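PDB 4ISD: glutathione S-transferase from Burkholderia glumae, which binds glutathione and, judging by its family, probably catalyses conjugation of glutathione, through its thiol, to electrophilic substrates. Local coordinates for residues P62-D67 with S75-Y80; A24-K29 with P202-W207; K29-D34 with Y80-Y85. All coordinates share one frame; numbering follows the deposited sequence.

Interaction 1: P62-D67 with S75-Y80; sequences PTLQHD and SAIAEY
I77 carries the apolar part of this contact, with L64 and P62 facing it. Its CD1 lies 3.8 Å from L64 CB and 4.2 Å from P62 CG. I77 CG2 comes within 4.0 Å of L64 CD2, so both branches of the isoleucine meet the strand. L64 has its CG anti to the backbone N (chi1 175°). This directs the branched end toward the helix, and CD2 sits at the edge of the Y80 ring, 3.9 Å from Y80 CD2.

The setting is the thioredoxin-like N-terminal domain. Helix 74-84 packs on strand 63-66; the axis of residues 75-80 runs at 29° to the strand. A cis peptide bond precedes P62, as in the conserved cis-proline loop of this fold, and P62 touches the bound glutathione.

The aromatic part is an offset edge-to-face pair. Y80 turns its edge to the face of H66, with centroids 5.5 Å apart and planes at 81°. H66 CB lies near the plane of the tyrosine ring, 3.9 Å from Y80 CE2.

Among polar atoms, H66 ND1 and Y80 OH are 3.0 Å apart. H66 NE2 hydrogen-bonds to Y85 OH. A102 of the second subunit packs on Y80.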
loop_
_atom_site.group_PDB
_atom_site.type_symbol
_atom_site.label_atom_id
_atom_site.label_comp_id
_atom_site.label_asym_id
_atom_site.label_seq_id
_atom_site.Cartn_x
_atom_site.Cartn_y
_atom_site.Cartn_z
ATOM N N PRO A 62 -7.832 6.438 -8.217
ATOM C CA PRO A 62 -7.200 7.472 -9.045
ATOM C C PRO A 62 -6.006 6.992 -9.883
ATOM O O PRO A 62 -5.370 5.973 -9.595
ATOM C CB PRO A 62 -6.689 8.459 -7.998
ATOM C CG PRO A 62 -6.305 7.543 -6.858
ATOM C CD PRO A 62 -7.448 6.573 -6.802
ATOM N N THR A 63 -5.713 7.756 -10.927
ATOM C CA THR A 63 -4.472 7.629 -11.669
ATOM C C THR A 63 -3.910 9.032 -11.881
ATOM O O THR A 63 -4.655 9.965 -12.190
ATOM C CB THR A 63 -4.711 6.984 -13.031
ATOM O OG1 THR A 63 -5.193 5.645 -12.847
ATOM C CG2 THR A 63 -3.422 6.971 -13.851
ATOM N N LEU A 64 -2.600 9.187 -11.708
ATOM C CA LEU A 64 -1.955 10.484 -11.903
ATOM C C LEU A 64 -1.157 10.501 -13.208
ATOM O O LEU A 64 -0.419 9.569 -13.501
ATOM C CB LEU A 64 -1.036 10.809 -10.719
ATOM C CG LEU A 64 -0.174 12.074 -10.793
ATOM C CD1 LEU A 64 -0.962 13.322 -10.391
ATOM C CD2 LEU A 64 1.088 11.926 -9.943
ATOM N N GLN A 65 -1.333 11.551 -13.998
ATOM C CA GLN A 65 -0.440 11.806 -15.115
ATOM C C GLN A 65 0.430 13.020 -14.820
ATOM O O GLN A 65 -0.060 14.155 -14.746
ATOM C CB GLN A 65 -1.201 12.022 -16.416
ATOM C CG GLN A 65 -0.269 12.400 -17.547
ATOM C CD GLN A 65 -0.795 12.008 -18.911
ATOM O OE1 GLN A 65 -1.993 11.769 -19.085
ATOM N NE2 GLN A 65 0.102 11.941 -19.890
ATOM N N HIS A 66 1.722 12.766 -14.643
ATOM C CA HIS A 66 2.691 13.813 -14.354
ATOM C C HIS A 66 3.591 14.007 -15.557
ATOM O O HIS A 66 4.491 13.206 -15.818
ATOM C CB HIS A 66 3.528 13.461 -13.119
ATOM C CG HIS A 66 4.432 14.572 -12.678
ATOM N ND1 HIS A 66 5.790 14.559 -12.899
ATOM C CD2 HIS A 66 4.165 15.737 -12.048
ATOM C CE1 HIS A 66 6.327 15.666 -12.418
ATOM N NE2 HIS A 66 5.363 16.396 -11.893
ATOM N N ASP A 67 3.335 15.088 -16.279
ATOM C CA ASP A 67 3.993 15.373 -17.550
ATOM C C ASP A 67 3.709 14.221 -18.520
ATOM O O ASP A 67 2.687 14.233 -19.206
ATOM C CB ASP A 67 5.489 15.639 -17.353
ATOM C CG ASP A 67 6.159 16.206 -18.596
ATOM O OD1 ASP A 67 5.632 16.021 -19.717
ATOM O OD2 ASP A 67 7.232 16.831 -18.449
ATOM N N SER A 75 -1.691 5.874 -2.643
ATOM C CA SER A 75 -0.542 5.957 -1.744
ATOM C C SER A 75 0.764 6.144 -2.542
ATOM O O SER A 75 1.600 6.973 -2.179
ATOM C CB SER A 75 -0.462 4.747 -0.790
ATOM O OG SER A 75 -0.041 3.550 -1.437
ATOM N N ALA A 76 0.927 5.391 -3.629
ATOM C CA ALA A 76 2.103 5.527 -4.488
ATOM C C ALA A 76 2.185 6.929 -5.096
ATOM O O ALA A 76 3.281 7.499 -5.275
ATOM C CB ALA A 76 2.083 4.469 -5.588
ATOM N N ILE A 77 1.016 7.477 -5.419
ATOM C CA ILE A 77 0.921 8.859 -5.855
ATOM C C ILE A 77 1.423 9.830 -4.775
ATOM O O ILE A 77 2.223 10.730 -5.068
ATOM C CB ILE A 77 -0.523 9.221 -6.264
ATOM C CG1 ILE A 77 -0.940 8.391 -7.484
ATOM C CG2 ILE A 77 -0.643 10.726 -6.537
ATOM C CD1 ILE A 77 -2.390 8.589 -7.920
ATOM N N ALA A 78 0.964 9.650 -3.534
ATOM C CA ALA A 78 1.408 10.506 -2.432
ATOM C C ALA A 78 2.927 10.461 -2.239
ATOM O O ALA A 78 3.561 11.505 -2.043
ATOM C CB ALA A 78 0.702 10.135 -1.144
ATOM N N GLU A 79 3.500 9.261 -2.312
ATOM C CA GLU A 79 4.939 9.055 -2.123
ATOM C C GLU A 79 5.729 9.734 -3.225
ATOM O O GLU A 79 6.829 10.263 -3.008
ATOM C CB GLU A 79 5.255 7.558 -2.161
ATOM C CG GLU A 79 4.589 6.749 -1.071
ATOM C CD GLU A 79 5.384 6.756 0.210
ATOM O OE1 GLU A 79 6.520 7.296 0.217
ATOM O OE2 GLU A 79 4.869 6.223 1.212
ATOM N N TYR A 80 5.158 9.699 -4.422
ATOM C CA TYR A 80 5.826 10.203 -5.609
ATOM C C TYR A 80 5.769 11.724 -5.690
ATOM O O TYR A 80 6.769 12.372 -6.030
ATOM C CB TYR A 80 5.200 9.574 -6.856
ATOM C CG TYR A 80 5.627 10.215 -8.149
ATOM C CD1 TYR A 80 6.873 9.940 -8.704
ATOM C CD2 TYR A 80 4.780 11.098 -8.824
ATOM C CE1 TYR A 80 7.267 10.528 -9.897
ATOM C CE2 TYR A 80 5.162 11.680 -10.015
ATOM C CZ TYR A 80 6.406 11.398 -10.542
ATOM O OH TYR A 80 6.792 11.987 -11.720
#

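Interaction 2: A24-K29 with P202-W207; sequences AFVVLK and PSVQQW
S203 OG packs against V26 CG1 at 3.4 Å and hydrogen-bonds to the carboxylate of E30, one residue beyond segment 24-29. The hydroxyl lies between the backbone N and the carbonyl carbon of S203 (chi1 64°), turned to the V26 side of the serine. S203 CB is 3.8 Å from K29 CB. V26 CG2 meets V204 CG2 at 3.7 Å, branch to branch.

The axes of helical segments 24-29 and 202-207 cross at 127° and come within 8.8 Å. Helix 19-31 belongs to the thioredoxin-like domain and helix 202-212 to the all-helical C-terminal domain. The contact is therefore part of the interdomain interface of the glutathione transferase fold.

F25 and W207 form an offset edge-to-face pair. The benzo edge of W207 points at the face of F25, with planes 72° apart. W207 CE3 is 3.6 Å from F25 CG. The F25 ring turns its own edge to helix 202-212: CE1 lies 3.6 Å from the backbone O of S203 and 3.8 Å from Q206 CB, both near the ring plane. At the margin, the aliphatic chains of K29 and Q206 cross at about a right angle, with K29 CE 4.0 Å from Q206 CG.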
loop_
_atom_site.group_PDB
_atom_site.type_symbol
_atom_site.label_atom_id
_atom_site.label_comp_id
_atom_site.label_asym_id
_atom_site.label_seq_id
_atom_site.Cartn_x
_atom_site.Cartn_y
_atom_site.Cartn_z
ATOM N N ALA A 24 -5.692 11.501 -3.252
ATOM C CA ALA A 24 -4.692 12.021 -4.188
ATOM C C ALA A 24 -4.943 13.500 -4.455
ATOM O O ALA A 24 -4.008 14.309 -4.512
ATOM C CB ALA A 24 -4.689 11.220 -5.510
ATOM N N PHE A 25 -6.213 13.837 -4.637
ATOM C CA PHE A 25 -6.617 15.214 -4.823
ATOM C C PHE A 25 -6.109 16.042 -3.642
ATOM O O PHE A 25 -5.655 17.178 -3.821
ATOM C CB PHE A 25 -8.146 15.302 -4.938
ATOM C CG PHE A 25 -8.677 16.709 -5.095
ATOM C CD1 PHE A 25 -8.722 17.581 -4.009
ATOM C CD2 PHE A 25 -9.157 17.149 -6.321
ATOM C CE1 PHE A 25 -9.220 18.887 -4.144
ATOM C CE2 PHE A 25 -9.658 18.438 -6.472
ATOM C CZ PHE A 25 -9.693 19.317 -5.374
ATOM N N VAL A 26 -6.185 15.487 -2.435
ATOM C CA VAL A 26 -5.799 16.270 -1.257
ATOM C C VAL A 26 -4.298 16.525 -1.245
ATOM O O VAL A 26 -3.851 17.604 -0.851
ATOM C CB VAL A 26 -6.292 15.644 0.077
ATOM C CG1 VAL A 26 -5.523 16.210 1.262
ATOM C CG2 VAL A 26 -7.802 15.866 0.243
ATOM N N VAL A 27 -3.522 15.552 -1.722
ATOM C CA VAL A 27 -2.070 15.721 -1.773
ATOM C C VAL A 27 -1.685 16.891 -2.676
ATOM O O VAL A 27 -0.908 17.771 -2.277
ATOM C CB VAL A 27 -1.362 14.432 -2.217
ATOM C CG1 VAL A 27 0.132 14.654 -2.344
ATOM C CG2 VAL A 27 -1.634 13.335 -1.222
ATOM N N LEU A 28 -2.246 16.903 -3.881
ATOM C CA LEU A 28 -1.969 17.956 -4.855
ATOM C C LEU A 28 -2.331 19.311 -4.275
ATOM O O LEU A 28 -1.551 20.266 -4.350
ATOM C CB LEU A 28 -2.761 17.717 -6.146
ATOM C CG LEU A 28 -2.333 16.521 -7.006
ATOM C CD1 LEU A 28 -3.481 16.019 -7.874
ATOM C CD2 LEU A 28 -1.133 16.896 -7.881
ATOM N N LYS A 29 -3.511 19.385 -3.673
ATOM C CA LYS A 29 -3.987 20.646 -3.151
ATOM C C LYS A 29 -3.147 21.149 -1.986
ATOM O O LYS A 29 -2.840 22.329 -1.922
ATOM C CB LYS A 29 -5.464 20.556 -2.797
ATOM C CG LYS A 29 -6.363 20.940 -3.953
ATOM C CD LYS A 29 -6.364 22.448 -4.127
ATOM C CE LYS A 29 -7.273 22.882 -5.265
ATOM N NZ LYS A 29 -6.872 22.258 -6.553
ATOM N N PRO A 202 -9.129 23.072 4.165
ATOM C CA PRO A 202 -9.482 23.656 2.866
ATOM C C PRO A 202 -9.244 22.692 1.695
ATOM O O PRO A 202 -10.010 22.755 0.733
ATOM C CB PRO A 202 -8.563 24.873 2.772
ATOM C CG PRO A 202 -8.332 25.265 4.179
ATOM C CD PRO A 202 -8.398 24.027 5.021
ATOM N N SER A 203 -8.242 21.813 1.773
ATOM C CA SER A 203 -7.977 20.868 0.663
ATOM C C SER A 203 -9.114 19.865 0.448
ATOM O O SER A 203 -9.573 19.679 -0.690
ATOM C CB SER A 203 -6.633 20.130 0.810
ATOM O OG SER A 203 -6.633 19.299 1.959
ATOM N N VAL A 204 -9.557 19.219 1.527
ATOM C CA VAL A 204 -10.732 18.351 1.448
ATOM C C VAL A 204 -11.968 19.135 0.986
ATOM O O VAL A 204 -12.708 18.673 0.115
ATOM C CB VAL A 204 -11.057 17.665 2.794
ATOM C CG1 VAL A 204 -12.432 17.001 2.720
ATOM C CG2 VAL A 204 -9.972 16.647 3.185
ATOM N N GLN A 205 -12.184 20.320 1.561
ATOM C CA GLN A 205 -13.345 21.143 1.206
ATOM C C GLN A 205 -13.348 21.479 -0.270
ATOM O O GLN A 205 -14.404 21.569 -0.898
ATOM C CB GLN A 205 -13.402 22.435 2.033
ATOM C CG GLN A 205 -13.912 22.239 3.460
ATOM C CD GLN A 205 -15.267 21.538 3.508
ATOM O OE1 GLN A 205 -16.281 22.073 3.036
ATOM N NE2 GLN A 205 -15.288 20.326 4.073
ATOM N N GLN A 206 -12.157 21.664 -0.826
ATOM C CA GLN A 206 -12.035 21.920 -2.247
ATOM C C GLN A 206 -12.626 20.736 -2.995
ATOM O O GLN A 206 -13.266 20.921 -4.043
ATOM C CB GLN A 206 -10.568 22.117 -2.631
ATOM C CG GLN A 206 -10.038 23.506 -2.394
ATOM C CD GLN A 206 -10.736 24.513 -3.261
ATOM O OE1 GLN A 206 -11.188 24.185 -4.361
ATOM N NE2 GLN A 206 -10.852 25.745 -2.773
ATOM N N TRP A 207 -12.422 19.530 -2.439
ATOM C CA TRP A 207 -12.950 18.290 -3.021
ATOM C C TRP A 207 -14.471 18.216 -2.966
ATOM O O TRP A 207 -15.101 17.858 -3.969
ATOM C CB TRP A 207 -12.350 17.047 -2.360
ATOM C CG TRP A 207 -13.047 15.769 -2.726
ATOM C CD1 TRP A 207 -14.063 15.165 -2.044
ATOM C CD2 TRP A 207 -12.774 14.933 -3.865
ATOM N NE1 TRP A 207 -14.443 14.012 -2.690
ATOM C CE2 TRP A 207 -13.664 13.843 -3.805
ATOM C CE3 TRP A 207 -11.854 14.996 -4.921
ATOM C CZ2 TRP A 207 -13.666 12.822 -4.763
ATOM C CZ3 TRP A 207 -11.861 13.980 -5.879
ATOM C CH2 TRP A 207 -12.765 12.913 -5.795
#

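Interaction 3: K29-D34 with Y80-Y85; sequences KEKGLD and YLDEVY
L33 and Y85 both hold CG anti to the carbonyl carbon, with chi1 of -69° and -55°. These torsions bring L33 against the face of the Y85 ring. K31 has the same first torsion, but its chain bends at chi3 and chi4, and as modelled NZ comes to D82, though this end of the side chain is doubtful.

The contact joins the C-terminal ends of helices 19-31 and 74-84 of the thioredoxin-like domain. Helix 19-31 finishes in a Schellman motif. G32 takes positive phi and its N bonds to K29 O at 3.1 Å. The turn carries the chain away from the helix and presents L33 to Y85. Helix 74-84 ends with Y80 O accepting from both E83 N and V84 N, and with Y85 N bonded to L81 O at 2.8 Å.

K31 NZ and D82 OD1 form a salt bridge. Its modelled length is implausibly short, so the exact geometry is doubtful. D82 OD1 also accepts a hydrogen bond from V93 N, which ties the carboxylate to a loop as well as to the lysine. The aliphatic part of K31 runs beside the helix end. Its CD is 4.1 Å from Y85 CB and 4.5 Å from L81 CB.

E83 faces the other way and makes salt bridges to R101 and R105 of the second subunit.

The Y85 ring is sandwiched. V84 CG1 sits 3.6 Å above one face of the ring, offset toward the rim. L33 covers the opposite face: CD1 meets the rim at Y85 CD2, 3.5 Å away, and CD2 makes a CH-pi contact 3.7 Å from the Y85 ring centroid, only 5° off the ring normal.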
loop_
_atom_site.group_PDB
_atom_site.type_symbol
_atom_site.label_atom_id
_atom_site.label_comp_id
_atom_site.label_asym_id
_atom_site.label_seq_id
_atom_site.Cartn_x
_atom_site.Cartn_y
_atom_site.Cartn_z
ATOM N N LYS A 29 -3.511 19.385 -3.673
ATOM C CA LYS A 29 -3.987 20.646 -3.151
ATOM C C LYS A 29 -3.147 21.149 -1.986
ATOM O O LYS A 29 -2.840 22.329 -1.922
ATOM C CB LYS A 29 -5.464 20.556 -2.797
ATOM C CG LYS A 29 -6.363 20.940 -3.953
ATOM C CD LYS A 29 -6.364 22.448 -4.127
ATOM C CE LYS A 29 -7.273 22.882 -5.265
ATOM N NZ LYS A 29 -6.872 22.258 -6.553
ATOM N N GLU A 30 -2.746 20.261 -1.083
ATOM C CA GLU A 30 -1.904 20.669 0.046
ATOM C C GLU A 30 -0.611 21.338 -0.418
ATOM O O GLU A 30 -0.142 22.292 0.210
ATOM C CB GLU A 30 -1.541 19.464 0.911
ATOM C CG GLU A 30 -2.714 18.852 1.625
ATOM C CD GLU A 30 -3.264 19.733 2.720
ATOM O OE1 GLU A 30 -2.501 20.572 3.261
ATOM O OE2 GLU A 30 -4.460 19.577 3.043
ATOM N N LYS A 31 -0.048 20.822 -1.515
ATOM C CA LYS A 31 1.240 21.272 -2.024
ATOM C C LYS A 31 1.122 22.512 -2.892
ATOM O O LYS A 31 2.148 23.112 -3.256
ATOM C CB LYS A 31 1.904 20.170 -2.842
ATOM C CG LYS A 31 2.129 18.866 -2.102
ATOM C CD LYS A 31 3.086 18.001 -2.890
ATOM C CE LYS A 31 4.255 17.532 -2.050
ATOM N NZ LYS A 31 3.989 16.234 -1.373
ATOM N N GLY A 32 -0.119 22.882 -3.235
ATOM C CA GLY A 32 -0.400 24.075 -4.029
ATOM C C GLY A 32 -0.115 23.923 -5.520
ATOM O O GLY A 32 0.204 24.893 -6.201
ATOM N N LEU A 33 -0.238 22.703 -6.031
ATOM C CA LEU A 33 0.077 22.397 -7.433
ATOM C C LEU A 33 -1.114 22.611 -8.391
ATOM O O LEU A 33 -2.275 22.408 -8.014
ATOM C CB LEU A 33 0.599 20.950 -7.561
ATOM C CG LEU A 33 1.976 20.612 -6.971
ATOM C CD1 LEU A 33 2.161 19.102 -6.775
ATOM C CD2 LEU A 33 3.103 21.170 -7.838
ATOM N N ASP A 34 -0.826 23.010 -9.631
ATOM C CA ASP A 34 -1.875 23.104 -10.641
ATOM C C ASP A 34 -2.154 21.713 -11.233
ATOM O O ASP A 34 -1.217 20.924 -11.440
ATOM C CB ASP A 34 -1.492 24.092 -11.744
ATOM C CG ASP A 34 -1.810 25.545 -11.388
ATOM O OD1 ASP A 34 -2.606 25.809 -10.447
ATOM O OD2 ASP A 34 -1.275 26.434 -12.086
ATOM N N TYR A 80 5.158 9.699 -4.422
ATOM C CA TYR A 80 5.826 10.203 -5.609
ATOM C C TYR A 80 5.769 11.724 -5.690
ATOM O O TYR A 80 6.769 12.372 -6.030
ATOM C CB TYR A 80 5.200 9.574 -6.856
ATOM C CG TYR A 80 5.627 10.215 -8.149
ATOM C CD1 TYR A 80 6.873 9.940 -8.704
ATOM C CD2 TYR A 80 4.780 11.098 -8.824
ATOM C CE1 TYR A 80 7.267 10.528 -9.897
ATOM C CE2 TYR A 80 5.162 11.680 -10.015
ATOM C CZ TYR A 80 6.406 11.398 -10.542
ATOM O OH TYR A 80 6.792 11.987 -11.720
ATOM N N LEU A 81 4.602 12.298 -5.394
ATOM C CA LEU A 81 4.486 13.756 -5.377
ATOM C C LEU A 81 5.363 14.345 -4.269
ATOM O O LEU A 81 5.945 15.408 -4.431
ATOM C CB LEU A 81 3.032 14.208 -5.248
ATOM C CG LEU A 81 2.125 13.926 -6.452
ATOM C CD1 LEU A 81 0.667 14.254 -6.113
ATOM C CD2 LEU A 81 2.578 14.710 -7.672
ATOM N N ASP A 82 5.492 13.613 -3.166
ATOM C CA ASP A 82 6.368 14.020 -2.075
ATOM C C ASP A 82 7.849 14.001 -2.447
ATOM O O ASP A 82 8.652 14.686 -1.818
ATOM C CB ASP A 82 6.134 13.139 -0.849
ATOM C CG ASP A 82 5.914 13.949 0.413
ATOM O OD1 ASP A 82 5.204 14.978 0.344
ATOM O OD2 ASP A 82 6.454 13.558 1.471
ATOM N N GLU A 83 8.218 13.216 -3.456
ATOM C CA GLU A 83 9.615 13.128 -3.871
ATOM C C GLU A 83 9.941 14.161 -4.940
ATOM O O GLU A 83 11.038 14.734 -4.961
ATOM C CB GLU A 83 9.952 11.712 -4.359
ATOM C CG GLU A 83 10.624 10.862 -3.295
ATOM C CD GLU A 83 10.616 9.390 -3.611
ATOM O OE1 GLU A 83 10.623 9.038 -4.807
ATOM O OE2 GLU A 83 10.587 8.583 -2.656
ATOM N N VAL A 84 8.973 14.396 -5.819
ATOM C CA VAL A 84 9.118 15.356 -6.911
ATOM C C VAL A 84 8.945 16.787 -6.403
ATOM O O VAL A 84 9.612 17.711 -6.863
ATOM C CB VAL A 84 8.088 15.071 -8.029
ATOM C CG1 VAL A 84 8.242 16.052 -9.175
ATOM C CG2 VAL A 84 8.212 13.623 -8.516
ATOM N N TYR A 85 8.049 16.973 -5.444
ATOM C CA TYR A 85 7.831 18.298 -4.856
ATOM C C TYR A 85 8.002 18.200 -3.366
ATOM O O TYR A 85 7.026 18.136 -2.644
ATOM C CB TYR A 85 6.430 18.824 -5.185
ATOM C CG TYR A 85 6.176 18.823 -6.665
ATOM C CD1 TYR A 85 6.760 19.782 -7.493
ATOM C CD2 TYR A 85 5.396 17.832 -7.251
ATOM C CE1 TYR A 85 6.543 19.759 -8.860
ATOM C CE2 TYR A 85 5.176 17.802 -8.610
ATOM C CZ TYR A 85 5.748 18.757 -9.410
ATOM O OH TYR A 85 5.511 18.719 -10.764
#

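Overall arrangement
After strand 8-13, helix 19-31 enters two contacts. Its end meets the end of helix 74-84 in interaction 3, closing a loop that contains strands 36-40, 63-66 and 69-72. Interaction 1 nests inside that loop, joining strand 63-66 to helix 74-84 and closing a short loop that holds strand 69-72. Interaction 2 closes the longest loop, from helix 19-31 to helix 202-212, and encloses the other two. Within the N-terminal domain, interaction 1 joins sheet to helix and interaction 3 joins helix end to helix end. Interaction 2 ties that domain to the C-terminal one. K29 is common to interactions 2 and 3, and Y80 to 1 and 3. A24 and V27 pack on interaction 1.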